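Side-chain contact in putative acetyl transferase (Pyrococcus furiosus, PDB 1VKC), which probably transfers an acyl group, most likely acetyl from acetyl-CoA as in other members of the GNAT family, to an acceptor not yet identified: residues 11-16 with 109-114. Residues are numbered along the deposited sequence; the frame is centred on the assembly and turned at random.
Sequences YTIVDG and GSALLR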
loop_
_atom_site.group_PDB
_atom_site.type_symbol
_atom_site.label_atom_id
_atom_site.label_comp_id
_atom_site.label_asym_id
_atom_site.label_seq_id
_atom_site.Cartn_x
_atom_site.Cartn_y
_atom_site.Cartn_z
ATOM N N TYR A 11 17.429 -14.950 9.958
ATOM C CA TYR A 11 16.468 -14.163 10.742
ATOM C C TYR A 11 16.250 -14.700 12.157
ATOM O O TYR A 11 16.474 -15.878 12.428
ATOM C CB TYR A 11 15.119 -14.073 10.008
ATOM C CG TYR A 11 14.271 -15.311 10.128
ATOM C CD1 TYR A 11 13.382 -15.471 11.195
ATOM C CD2 TYR A 11 14.349 -16.325 9.180
ATOM C CE1 TYR A 11 12.604 -16.615 11.314
ATOM C CE2 TYR A 11 13.578 -17.473 9.290
ATOM C CZ TYR A 11 12.704 -17.608 10.358
ATOM O OH TYR A 11 11.937 -18.741 10.472
ATOM N N THR A 12 15.799 -13.813 13.041
ATOM C CA THR A 12 15.480 -14.149 14.430
ATOM C C THR A 12 14.050 -13.741 14.741
ATOM O O THR A 12 13.514 -12.835 14.105
ATOM C CB THR A 12 16.436 -13.430 15.407
ATOM O OG1 THR A 12 16.086 -13.754 16.760
ATOM C CG2 THR A 12 16.276 -11.904 15.351
ATOM N N ILE A 13 13.447 -14.411 15.720
ATOM C CA ILE A 13 12.108 -14.073 16.210
ATOM C C ILE A 13 12.239 -13.626 17.650
ATOM O O ILE A 13 12.741 -14.372 18.494
ATOM C CB ILE A 13 11.134 -15.274 16.111
ATOM C CG1 ILE A 13 10.926 -15.669 14.655
ATOM C CG2 ILE A 13 9.769 -14.916 16.769
ATOM C CD1 ILE A 13 10.178 -16.971 14.470
ATOM N N VAL A 14 11.775 -12.410 17.915
ATOM C CA VAL A 14 11.898 -11.766 19.219
ATOM C C VAL A 14 10.589 -11.078 19.531
ATOM O O VAL A 14 9.742 -10.905 18.638
ATOM C CB VAL A 14 13.046 -10.694 19.197
ATOM C CG1 VAL A 14 14.395 -11.331 18.854
ATOM C CG2 VAL A 14 12.757 -9.584 18.197
ATOM N N ASP A 15 10.420 -10.643 20.776
ATOM C CA ASP A 15 9.262 -9.828 21.139
ATOM C C ASP A 15 9.243 -8.547 20.306
ATOM O O ASP A 15 10.296 -7.958 20.013
ATOM C CB ASP A 15 9.266 -9.498 22.622
ATOM C CG ASP A 15 8.090 -8.678 23.022
ATOM O OD1 ASP A 15 8.226 -7.452 23.053
ATOM O OD2 ASP A 15 6.975 -9.162 23.303
ATOM N N GLY A 16 8.046 -8.120 19.924
ATOM C CA GLY A 16 7.888 -7.062 18.963
ATOM C C GLY A 16 7.288 -5.795 19.515
ATOM O O GLY A 16 6.866 -4.942 18.748
ATOM N N GLY A 109 6.517 -17.322 8.281
ATOM C CA GLY A 109 5.111 -17.356 8.723
ATOM C C GLY A 109 4.840 -18.577 9.585
ATOM O O GLY A 109 4.218 -18.494 10.673
ATOM N N SER A 110 5.352 -19.702 9.135
ATOM C CA SER A 110 5.225 -20.947 9.873
ATOM C C SER A 110 5.879 -20.842 11.247
ATOM O O SER A 110 5.280 -21.235 12.243
ATOM C CB SER A 110 5.797 -22.107 9.049
ATOM O OG SER A 110 5.329 -23.319 9.545
ATOM N N ALA A 111 7.079 -20.249 11.301
ATOM C CA ALA A 111 7.823 -20.083 12.541
ATOM C C ALA A 111 7.155 -19.100 13.515
ATOM O O ALA A 111 7.161 -19.326 14.735
ATOM C CB ALA A 111 9.231 -19.630 12.239
ATOM N N LEU A 112 6.592 -18.014 12.970
ATOM C CA LEU A 112 5.889 -17.007 13.769
ATOM C C LEU A 112 4.687 -17.639 14.451
ATOM O O LEU A 112 4.456 -17.432 15.644
ATOM C CB LEU A 112 5.468 -15.811 12.891
ATOM C CG LEU A 112 6.590 -14.802 12.558
ATOM C CD1 LEU A 112 6.195 -13.901 11.391
ATOM C CD2 LEU A 112 6.949 -13.965 13.786
ATOM N N LEU A 113 3.932 -18.434 13.705
ATOM C CA LEU A 113 2.772 -19.130 14.270
ATOM C C LEU A 113 3.162 -20.150 15.353
ATOM O O LEU A 113 2.479 -20.274 16.366
ATOM C CB LEU A 113 1.971 -19.815 13.172
ATOM C CG LEU A 113 0.621 -20.417 13.617
ATOM C CD1 LEU A 113 -0.234 -19.377 14.273
ATOM C CD2 LEU A 113 -0.117 -21.030 12.453
ATOM N N ARG A 114 4.251 -20.883 15.145
ATOM C CA ARG A 114 4.730 -21.804 16.193
ATOM C C ARG A 114 5.060 -21.034 17.458
ATOM O O ARG A 114 4.721 -21.462 18.565
ATOM C CB ARG A 114 5.972 -22.591 15.740
ATOM C CG ARG A 114 5.679 -23.707 14.822
ATOM C CD ARG A 114 6.833 -24.732 14.736
ATOM N NE ARG A 114 8.024 -24.115 14.176
ATOM C CZ ARG A 114 8.287 -24.033 12.874
ATOM N NH1 ARG A 114 9.368 -23.445 12.476
ATOM N NH2 ARG A 114 7.451 -24.518 11.978
#
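With CG1 anti to the carbonyl carbon (chi1 -64°) and the chain extended beyond it, Ile13 carries CD1 out from the strand to Ala111 on the helix. The same torsion sets its other branch, CG2, anti to the backbone N and facing Leu112. Tyr11 arrives by another route: its CG sits between the backbone N and the carbonyl carbon (chi1 78°), and the phenol reaches across to the same alanine. The pair offers a small worked example of how the end strand of a sheet meets a helix, two long side chains from alternate strand positions converging on one short one. Ala111 CB, the methyl on which both converge, lies 3.6 Å from Ile13 CD1 and 3.4 Å from Tyr11 OH. That methyl is at the hydroxyl edge of the Tyr11 ring, near the ring plane. Within the strand, Ile13 CG1 lies in the plane of that ring, at its edge. Leu112 CD2 extends toward the strand and stops 4.2 Å from Ile13 CG2; Ile13 CD1 meanwhile passes 4.0 Å from Leu112 N. No hydrogen bond spans the two segments, and the union rests on van der Waals packing, with Ala111 and Leu112 buried and the strand residues partly exposed. The segment axes approach to 9.9 Å and run roughly parallel, at 30°. Helix 108-122, which follows strand 90-99 in this GNAT fold, packs on strand 11-15 and, through Leu112 on Val77, on strand 73-83, whose Leu74 also touches Tyr11. Strand 11-15 is an outermost strand of the chain's mixed sheet, hydrogen-bonded antiparallel to strand 60-68, where Ile13 touches Phe64.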